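Long-range contacts in reducing end xylose-releasing exo-oligoxylanase (Paenibacillus barengoltzii G22, PDB 5YXT), which probably hydrolyses short xylo-oligosaccharides from their reducing end, releasing xylose, as a glycoside hydrolase of family 8: residues N180-F185 / E222-Y227; A239-Y244 / H257-A262; R264-L269 / A323-A328. All coordinates share one frame; numbering follows the deposited sequence.

The three contacts follow one another along the chain, and all lie in the family 8 glycoside hydrolase region. Contact 2 sits between the other two: its centre is about 15 Å from that of contact 1 and about 14 Å from that of contact 3. Contacts 1 and 2 meet where Y227 OH lies 2.8 Å from Y244 O, a probable hydrogen bond, and where F185 packs on Y242. Contacts 2 and 3 touch through A239 and V265 and are joined by a hydrogen bond from R264 NE to D261 O. Contacts 1 and 3 do not touch, their nearest atoms being about 7 Å apart, although helices 214-231 and 263-276 are successive helices.

Contact 1: residues N180-F185 / E222-Y227; sequences NKLIKF and EASRQY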
loop_
_atom_site.group_PDB
_atom_site.type_symbol
_atom_site.label_atom_id
_atom_site.label_comp_id
_atom_site.label_asym_id
_atom_site.label_seq_id
_atom_site.Cartn_x
_atom_site.Cartn_y
_atom_site.Cartn_z
ATOM N N ASN C 180 10.361 -38.691 2.556
ATOM C CA ASN C 180 10.253 -37.283 2.186
ATOM C C ASN C 180 10.723 -36.339 3.289
ATOM O O ASN C 180 10.708 -35.119 3.089
ATOM C CB ASN C 180 8.811 -36.948 1.769
ATOM C CG ASN C 180 7.789 -37.237 2.864
ATOM O OD1 ASN C 180 8.097 -37.160 4.047
ATOM N ND2 ASN C 180 6.569 -37.576 2.464
ATOM N N LYS C 181 11.148 -36.882 4.435
ATOM C CA LYS C 181 11.699 -36.121 5.557
ATOM C C LYS C 181 10.711 -35.101 6.135
ATOM O O LYS C 181 11.121 -34.113 6.747
ATOM C CB LYS C 181 13.007 -35.430 5.165
ATOM C CG LYS C 181 14.171 -36.411 5.065
ATOM C CD LYS C 181 14.368 -36.871 3.648
ATOM C CE LYS C 181 15.633 -37.722 3.511
ATOM N NZ LYS C 181 15.344 -39.155 3.691
ATOM N N LEU C 182 9.414 -35.342 5.983
ATOM C CA LEU C 182 8.388 -34.446 6.507
ATOM C C LEU C 182 7.780 -34.993 7.795
ATOM O O LEU C 182 7.515 -36.193 7.917
ATOM C CB LEU C 182 7.285 -34.224 5.476
ATOM C CG LEU C 182 7.755 -33.626 4.152
ATOM C CD1 LEU C 182 6.658 -33.658 3.114
ATOM C CD2 LEU C 182 8.283 -32.195 4.361
ATOM N N ILE C 183 7.561 -34.099 8.756
ATOM C CA ILE C 183 6.841 -34.463 9.967
ATOM C C ILE C 183 5.415 -34.872 9.604
ATOM O O ILE C 183 4.808 -34.331 8.669
ATOM C CB ILE C 183 6.883 -33.281 10.952
ATOM C CG1 ILE C 183 6.359 -33.674 12.338
ATOM C CG2 ILE C 183 6.124 -32.078 10.396
ATOM C CD1 ILE C 183 6.389 -32.495 13.319
ATOM N N LYS C 184 4.885 -35.869 10.315
ATOM C CA LYS C 184 3.536 -36.367 10.079
ATOM C C LYS C 184 2.550 -35.791 11.086
ATOM O O LYS C 184 2.930 -35.268 12.134
ATOM C CB LYS C 184 3.492 -37.899 10.136
ATOM C CG LYS C 184 4.536 -38.569 9.235
ATOM C CD LYS C 184 5.249 -39.740 9.918
ATOM C CE LYS C 184 4.433 -41.011 9.812
ATOM N NZ LYS C 184 5.286 -42.241 9.919
ATOM N N PHE C 185 1.264 -35.905 10.753
ATOM C CA PHE C 185 0.233 -35.452 11.683
ATOM C C PHE C 185 0.241 -36.277 12.970
ATOM O O PHE C 185 0.171 -35.728 14.075
ATOM C CB PHE C 185 -1.138 -35.509 11.028
ATOM C CG PHE C 185 -2.248 -35.348 12.007
ATOM C CD1 PHE C 185 -2.379 -34.162 12.721
ATOM C CD2 PHE C 185 -3.127 -36.386 12.254
ATOM C CE1 PHE C 185 -3.389 -34.014 13.651
ATOM C CE2 PHE C 185 -4.148 -36.238 13.187
ATOM C CZ PHE C 185 -4.276 -35.061 13.881
ATOM N N GLU C 222 15.257 -28.364 5.048
ATOM C CA GLU C 222 15.022 -27.918 3.678
ATOM C C GLU C 222 13.741 -28.528 3.105
ATOM O O GLU C 222 13.004 -27.854 2.372
ATOM C CB GLU C 222 16.253 -28.216 2.808
ATOM C CG GLU C 222 16.095 -27.998 1.279
ATOM C CD GLU C 222 15.697 -26.573 0.832
ATOM O OE1 GLU C 222 15.885 -26.260 -0.370
ATOM O OE2 GLU C 222 15.186 -25.766 1.640
ATOM N N ALA C 223 13.429 -29.780 3.451
ATOM C CA ALA C 223 12.193 -30.382 2.951
ATOM C C ALA C 223 10.961 -29.637 3.451
ATOM O O ALA C 223 9.986 -29.477 2.716
ATOM C CB ALA C 223 12.100 -31.857 3.355
ATOM N N SER C 224 10.962 -29.225 4.718
ATOM C CA SER C 224 9.805 -28.528 5.249
ATOM C C SER C 224 9.664 -27.137 4.642
ATOM O O SER C 224 8.541 -26.663 4.439
ATOM C CB SER C 224 9.900 -28.440 6.779
ATOM O OG SER C 224 9.377 -29.613 7.385
ATOM N N ARG C 225 10.780 -26.457 4.366
ATOM C CA ARG C 225 10.680 -25.151 3.725
ATOM C C ARG C 225 10.050 -25.274 2.349
ATOM O O ARG C 225 9.154 -24.501 1.993
ATOM C CB ARG C 225 12.052 -24.496 3.633
ATOM C CG ARG C 225 12.465 -23.891 4.927
ATOM C CD ARG C 225 13.737 -23.080 4.806
ATOM N NE ARG C 225 14.140 -22.689 6.143
ATOM C CZ ARG C 225 15.253 -23.099 6.734
ATOM N NH1 ARG C 225 16.107 -23.889 6.086
ATOM N NH2 ARG C 225 15.519 -22.694 7.965
ATOM N N GLN C 226 10.495 -26.261 1.569
ATOM C CA GLN C 226 9.911 -26.478 0.249
ATOM C C GLN C 226 8.452 -26.901 0.354
ATOM O O GLN C 226 7.620 -26.508 -0.477
ATOM C CB GLN C 226 10.687 -27.550 -0.511
ATOM C CG GLN C 226 12.137 -27.260 -0.770
ATOM C CD GLN C 226 12.813 -28.441 -1.430
ATOM O OE1 GLN C 226 12.374 -29.586 -1.271
ATOM N NE2 GLN C 226 13.876 -28.178 -2.183
ATOM N N TYR C 227 8.129 -27.724 1.358
ATOM C CA TYR C 227 6.768 -28.231 1.481
ATOM C C TYR C 227 5.776 -27.096 1.692
ATOM O O TYR C 227 4.674 -27.111 1.135
ATOM C CB TYR C 227 6.679 -29.239 2.628
ATOM C CG TYR C 227 5.246 -29.628 2.917
ATOM C CD1 TYR C 227 4.579 -30.509 2.080
ATOM C CD2 TYR C 227 4.556 -29.090 3.999
ATOM C CE1 TYR C 227 3.286 -30.855 2.307
ATOM C CE2 TYR C 227 3.236 -29.440 4.242
ATOM C CZ TYR C 227 2.614 -30.326 3.382
ATOM O OH TYR C 227 1.314 -30.696 3.584
HETATM O O HOH W 1 9.754 -32.015 8.397
#
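L182 presses its isobutyl group against one side of the helical segment E222-Y227, and this is the tight part of the contact. Its CD2 methyl lies 3.6 Å from A223 O and 3.8 Å from Y227 CB, so a single methyl bridges one turn of the helix. The other branch reaches the tyrosine obliquely, CD1 standing 3.9 Å from Y227 CD1. Y227 has CG anti to the backbone N (chi1 171°), which lays its ring across the contact, alongside L182 CD1, with its hydroxyl reaching Y244 O; the ring is also stacked on H197. One turn earlier on the helix the methyl of A223 points at the loop backbone, with A223 CB 3.6 Å from N180 O.

The thin side is K181, whose CB only grazes A223 CB; N180, K181 and A223 are partly exposed, against buried L182, S224 and Y227. The bent K181 chain leads its amine away from E222-Y227, past F216 and E219 of the same helix, to P178 O. No direct hydrogen bond crosses between the segments; the polar link is a water that donates to K181 O, accepts from I183 N, and lies 2.6 Å from S224 OG. That hydroxyl is also hydrogen-bonded to H197 ND1.

The loop has its own brace. N180 OD1 accepts from L182 N at 3.0 Å with an N-H...O angle of 153°, across K181 in a left-handed backbone conformation. This is an Asx turn, here laid against helix 214-231 of the helical (alpha/alpha)6 barrel that characterises family 8 glycoside hydrolases.

Contact 2: residues A239-Y244 / H257-A262; sequences APEYAY and HFFSDA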
loop_
_atom_site.group_PDB
_atom_site.type_symbol
_atom_site.label_atom_id
_atom_site.label_comp_id
_atom_site.label_asym_id
_atom_site.label_seq_id
_atom_site.Cartn_x
_atom_site.Cartn_y
_atom_site.Cartn_z
ATOM N N ALA C 239 -2.827 -21.639 4.547
ATOM C CA ALA C 239 -2.622 -23.079 4.524
ATOM C C ALA C 239 -3.793 -23.807 5.180
ATOM O O ALA C 239 -4.473 -23.255 6.049
ATOM C CB ALA C 239 -1.326 -23.467 5.247
ATOM N N PRO C 240 -4.045 -25.049 4.773
ATOM C CA PRO C 240 -5.055 -25.862 5.456
ATOM C C PRO C 240 -4.537 -26.360 6.797
ATOM O O PRO C 240 -3.333 -26.440 7.024
ATOM C CB PRO C 240 -5.280 -27.026 4.491
ATOM C CG PRO C 240 -3.929 -27.183 3.802
ATOM C CD PRO C 240 -3.385 -25.773 3.668
ATOM N N GLU C 241 -5.473 -26.716 7.691
ATOM C CA GLU C 241 -5.081 -27.300 8.973
ATOM C C GLU C 241 -4.363 -28.634 8.780
ATOM O O GLU C 241 -3.293 -28.860 9.358
ATOM C CB GLU C 241 -6.306 -27.468 9.876
ATOM C CG GLU C 241 -6.785 -26.172 10.508
ATOM C CD GLU C 241 -7.894 -26.384 11.523
ATOM O OE1 GLU C 241 -8.997 -26.837 11.121
ATOM O OE2 GLU C 241 -7.668 -26.092 12.722
ATOM N N TYR C 242 -4.946 -29.542 7.992
ATOM C CA TYR C 242 -4.297 -30.794 7.611
ATOM C C TYR C 242 -4.104 -30.846 6.099
ATOM O O TYR C 242 -4.940 -30.358 5.337
ATOM C CB TYR C 242 -5.122 -32.045 8.001
ATOM C CG TYR C 242 -5.420 -32.270 9.462
ATOM C CD1 TYR C 242 -4.830 -31.496 10.463
ATOM C CD2 TYR C 242 -6.313 -33.275 9.838
ATOM C CE1 TYR C 242 -5.122 -31.716 11.797
ATOM C CE2 TYR C 242 -6.607 -33.506 11.159
ATOM C CZ TYR C 242 -6.017 -32.726 12.135
ATOM O OH TYR C 242 -6.341 -32.981 13.455
ATOM N N ALA C 243 -3.024 -31.497 5.665
ATOM C CA ALA C 243 -2.747 -31.605 4.238
ATOM C C ALA C 243 -2.005 -32.901 3.951
ATOM O O ALA C 243 -1.334 -33.464 4.818
ATOM C CB ALA C 243 -1.913 -30.423 3.733
ATOM N N TYR C 244 -2.104 -33.338 2.702
ATOM C CA TYR C 244 -1.324 -34.462 2.220
ATOM C C TYR C 244 0.102 -34.017 1.906
ATOM O O TYR C 244 0.437 -32.828 1.934
ATOM C CB TYR C 244 -1.980 -35.081 0.982
ATOM C CG TYR C 244 -3.389 -35.571 1.236
ATOM C CD1 TYR C 244 -3.614 -36.816 1.818
ATOM C CD2 TYR C 244 -4.488 -34.795 0.901
ATOM C CE1 TYR C 244 -4.900 -37.272 2.057
ATOM C CE2 TYR C 244 -5.779 -35.240 1.130
ATOM C CZ TYR C 244 -5.979 -36.478 1.712
ATOM O OH TYR C 244 -7.257 -36.927 1.949
ATOM N N HIS C 257 -9.413 -26.655 5.850
ATOM C CA HIS C 257 -9.624 -25.221 5.643
ATOM C C HIS C 257 -8.714 -24.417 6.576
ATOM O O HIS C 257 -7.962 -24.974 7.380
ATOM C CB HIS C 257 -11.097 -24.855 5.865
ATOM C CG HIS C 257 -12.054 -25.703 5.083
ATOM N ND1 HIS C 257 -12.121 -25.673 3.707
ATOM C CD2 HIS C 257 -12.991 -26.596 5.485
ATOM C CE1 HIS C 257 -13.052 -26.516 3.293
ATOM N NE2 HIS C 257 -13.593 -27.088 4.353
ATOM N N PHE C 258 -8.783 -23.088 6.468
ATOM C CA PHE C 258 -7.962 -22.209 7.298
ATOM C C PHE C 258 -8.689 -21.972 8.619
ATOM O O PHE C 258 -9.695 -21.250 8.672
ATOM C CB PHE C 258 -7.646 -20.890 6.592
ATOM C CG PHE C 258 -6.651 -20.028 7.345
ATOM C CD1 PHE C 258 -5.296 -20.333 7.331
ATOM C CD2 PHE C 258 -7.073 -18.928 8.069
ATOM C CE1 PHE C 258 -4.372 -19.551 8.022
ATOM C CE2 PHE C 258 -6.165 -18.143 8.764
ATOM C CZ PHE C 258 -4.805 -18.467 8.744
ATOM N N PHE C 259 -8.168 -22.576 9.682
ATOM C CA PHE C 259 -8.768 -22.522 11.005
ATOM C C PHE C 259 -7.643 -22.623 12.035
ATOM O O PHE C 259 -6.462 -22.602 11.688
ATOM C CB PHE C 259 -9.826 -23.631 11.178
ATOM C CG PHE C 259 -10.972 -23.233 12.064
ATOM C CD1 PHE C 259 -11.642 -22.041 11.827
ATOM C CD2 PHE C 259 -11.367 -24.025 13.130
ATOM C CE1 PHE C 259 -12.687 -21.630 12.619
ATOM C CE2 PHE C 259 -12.415 -23.623 13.934
ATOM C CZ PHE C 259 -13.086 -22.412 13.658
ATOM N N SER C 260 -8.025 -22.759 13.302
ATOM C CA SER C 260 -7.126 -22.598 14.449
ATOM C C SER C 260 -5.687 -23.099 14.256
ATOM O O SER C 260 -4.727 -22.363 14.505
ATOM C CB SER C 260 -7.762 -23.294 15.658
ATOM O OG SER C 260 -9.149 -22.949 15.778
ATOM N N ASP C 261 -5.512 -24.363 13.867
ATOM C CA ASP C 261 -4.160 -24.914 13.703
ATOM C C ASP C 261 -3.339 -24.088 12.723
ATOM O O ASP C 261 -2.179 -23.754 12.988
ATOM C CB ASP C 261 -4.239 -26.360 13.213
ATOM C CG ASP C 261 -4.213 -27.374 14.343
ATOM O OD1 ASP C 261 -4.824 -27.121 15.404
ATOM O OD2 ASP C 261 -3.584 -28.445 14.159
ATOM N N ALA C 262 -3.937 -23.741 11.583
ATOM C CA ALA C 262 -3.191 -23.149 10.488
ATOM C C ALA C 262 -2.728 -21.738 10.788
ATOM O O ALA C 262 -1.843 -21.241 10.091
ATOM C CB ALA C 262 -4.047 -23.138 9.218
HETATM O O HOH W 2 -10.454 -26.672 8.547
#
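The F258 ring takes A239 O at its edge and in its plane, with CD1 3.3 Å from that oxygen. At F259 the close approach is to the root of the side chain, E241 OE1 lying 3.3 Å from F259 CB; the ring edge is farther from that oxygen, and carboxylate and ring planes are turned 82° apart. The Y242 ring has an edge toward D261 OD2, at the longer distance of 4.3 Å from CE1. Partners beyond the segments add to these rings: Y255 stacks on Y242, and R303 makes a cation-pi contact with F259.

E241 carries the polar bonding. Its CG stands beside the backbone N (chi1 -76°), and the chain then runs extended past the CB of D261 to the turn at F259-D261. There OE2 accepts from D261 N at 3.0 Å through its anti lone pair. OE1 probably accepts from a water 3.0 Å away, which itself accepts from H257 N. E241 N donates to H257 O, 3.1 Å away and tilted 32° from the carbonyl plane; P240 CA adds a C-H...O contact to that oxygen.

A239 O is different: the A262 methyl comes within 3.2 Å of it, measured to CB, but this buried oxygen has no hydrogen-bond partner in the model. One glutamate thus ties together two parts of the connection between helices 214-231 and 263-276, directly through OE2 and its amide N and by way of a water from OE1, and probably fixes the backbone around D261.

Contact 3: residues R264-L269 / A323-A328; sequences RVAANL and ATNAMA
M327 lies along the methyl of A267, and the whole length of its side chain takes part. With CG anti to the backbone N (chi1 -175°) and the rest extended, the chain leaves helix 318-327 and runs past its neighbour. CB starts 4.1 Å from A267 CB, and CG is about as near to the same methyl. The sulfur comes closest to it, SD lying 3.7 Å from A267 CB. Beyond it the terminal methyl meets the backbone, with CE 3.6 Å from A267 O while still touching A267 CB. From root to tip, therefore, the whole side chain lies against one alanine. Outside the two segments M327 also touches A368 of helix 355-369.

T324 approaches A267 from one turn earlier, its CB 4.0 Å from A267 CB. Its CG2 lies between A267 CB and, more loosely, R264 CA, whereas OG1 is hydrogen-bonded to L321 O in its own helix and makes a weak bond to Y263 O of helix 263-276.

Alanines complete the interface. A266 CB is 3.8 Å from A328 CB, and the latter methyl also sits 3.4 Å from A266 O. Such small residues let the two segments run close and nearly parallel, their axes 7.3 Å apart at an angle of 21°. V286 of helix 281-294 packs on A328 from beyond the pair.

Between the segments themselves no hydrogen bond passes; the weak one to Y263 lies just outside. The chemistry is thus that of a buried, largely apolar seam, held by van der Waals packing of methyls and a thioether, with the carbonyl oxygens of A266 and A267 against methyl groups.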
loop_
_atom_site.group_PDB
_atom_site.type_symbol
_atom_site.label_atom_id
_atom_site.label_comp_id
_atom_site.label_asym_id
_atom_site.label_seq_id
_atom_site.Cartn_x
_atom_site.Cartn_y
_atom_site.Cartn_z
ATOM N N ARG C 264 -0.843 -20.807 12.899
ATOM C CA ARG C 264 0.550 -20.802 13.306
ATOM C C ARG C 264 1.510 -20.758 12.124
ATOM O O ARG C 264 2.672 -20.395 12.315
ATOM C CB ARG C 264 0.832 -22.017 14.189
ATOM C CG ARG C 264 0.112 -21.935 15.533
ATOM C CD ARG C 264 0.250 -23.240 16.289
ATOM N NE ARG C 264 -0.338 -24.362 15.556
ATOM C CZ ARG C 264 -0.714 -25.503 16.120
ATOM N NH1 ARG C 264 -0.571 -25.677 17.428
ATOM N NH2 ARG C 264 -1.235 -26.469 15.378
ATOM N N VAL C 265 1.049 -21.068 10.910
ATOM C CA VAL C 265 1.961 -21.095 9.767
ATOM C C VAL C 265 2.622 -19.733 9.587
ATOM O O VAL C 265 3.850 -19.631 9.476
ATOM C CB VAL C 265 1.219 -21.539 8.495
ATOM C CG1 VAL C 265 2.070 -21.242 7.276
ATOM C CG2 VAL C 265 0.867 -23.035 8.570
ATOM N N ALA C 266 1.822 -18.663 9.601
ATOM C CA ALA C 266 2.374 -17.324 9.395
ATOM C C ALA C 266 3.411 -16.979 10.453
ATOM O O ALA C 266 4.458 -16.386 10.145
ATOM C CB ALA C 266 1.253 -16.286 9.401
ATOM N N ALA C 267 3.131 -17.334 11.709
ATOM C CA ALA C 267 4.070 -17.059 12.790
ATOM C C ALA C 267 5.356 -17.850 12.612
ATOM O O ALA C 267 6.453 -17.314 12.834
ATOM C CB ALA C 267 3.424 -17.378 14.141
ATOM N N ASN C 268 5.238 -19.119 12.197
ATOM C CA ASN C 268 6.414 -19.953 11.947
ATOM C C ASN C 268 7.295 -19.373 10.847
ATOM O O ASN C 268 8.525 -19.433 10.938
ATOM C CB ASN C 268 5.985 -21.380 11.572
ATOM C CG ASN C 268 5.278 -22.102 12.709
ATOM O OD1 ASN C 268 5.463 -21.760 13.878
ATOM N ND2 ASN C 268 4.457 -23.107 12.369
ATOM N N LEU C 269 6.686 -18.872 9.765
ATOM C CA LEU C 269 7.465 -18.255 8.695
ATOM C C LEU C 269 8.195 -17.018 9.195
ATOM O O LEU C 269 9.364 -16.787 8.843
ATOM C CB LEU C 269 6.557 -17.885 7.517
ATOM C CG LEU C 269 5.808 -19.036 6.850
ATOM C CD1 LEU C 269 4.805 -18.515 5.830
ATOM C CD2 LEU C 269 6.799 -19.976 6.213
ATOM N N ALA C 323 -2.652 -12.393 16.575
ATOM C CA ALA C 323 -1.303 -12.473 17.127
ATOM C C ALA C 323 -0.343 -13.143 16.151
ATOM O O ALA C 323 0.805 -12.713 16.021
ATOM C CB ALA C 323 -1.298 -13.214 18.474
ATOM N N THR C 324 -0.780 -14.206 15.467
ATOM C CA THR C 324 0.123 -14.856 14.519
ATOM C C THR C 324 0.390 -13.983 13.307
ATOM O O THR C 324 1.497 -14.013 12.760
ATOM C CB THR C 324 -0.426 -16.205 14.041
ATOM O OG1 THR C 324 -1.675 -16.013 13.353
ATOM C CG2 THR C 324 -0.593 -17.156 15.205
ATOM N N ASN C 325 -0.604 -13.212 12.865
ATOM C CA ASN C 325 -0.364 -12.327 11.736
ATOM C C ASN C 325 0.595 -11.215 12.117
ATOM O O ASN C 325 1.379 -10.760 11.277
ATOM C CB ASN C 325 -1.677 -11.744 11.222
ATOM C CG ASN C 325 -2.579 -12.797 10.610
ATOM O OD1 ASN C 325 -2.115 -13.818 10.106
ATOM N ND2 ASN C 325 -3.879 -12.533 10.628
ATOM N N ALA C 326 0.560 -10.788 13.381
ATOM C CA ALA C 326 1.525 -9.804 13.851
ATOM C C ALA C 326 2.928 -10.397 13.931
ATOM O O ALA C 326 3.902 -9.758 13.519
ATOM C CB ALA C 326 1.088 -9.261 15.213
ATOM N N MET C 327 3.057 -11.608 14.480
ATOM C CA MET C 327 4.370 -12.246 14.563
ATOM C C MET C 327 4.973 -12.452 13.180
ATOM O O MET C 327 6.198 -12.377 13.013
ATOM C CB MET C 327 4.250 -13.576 15.312
ATOM C CG MET C 327 5.572 -14.276 15.574
ATOM S SD MET C 327 5.312 -15.557 16.796
ATOM C CE MET C 327 6.661 -16.693 16.409
ATOM N N ALA C 328 4.125 -12.672 12.171
ATOM C CA ALA C 328 4.599 -12.838 10.800
ATOM C C ALA C 328 5.302 -11.596 10.257
ATOM O O ALA C 328 6.088 -11.711 9.306
ATOM C CB ALA C 328 3.434 -13.205 9.896
#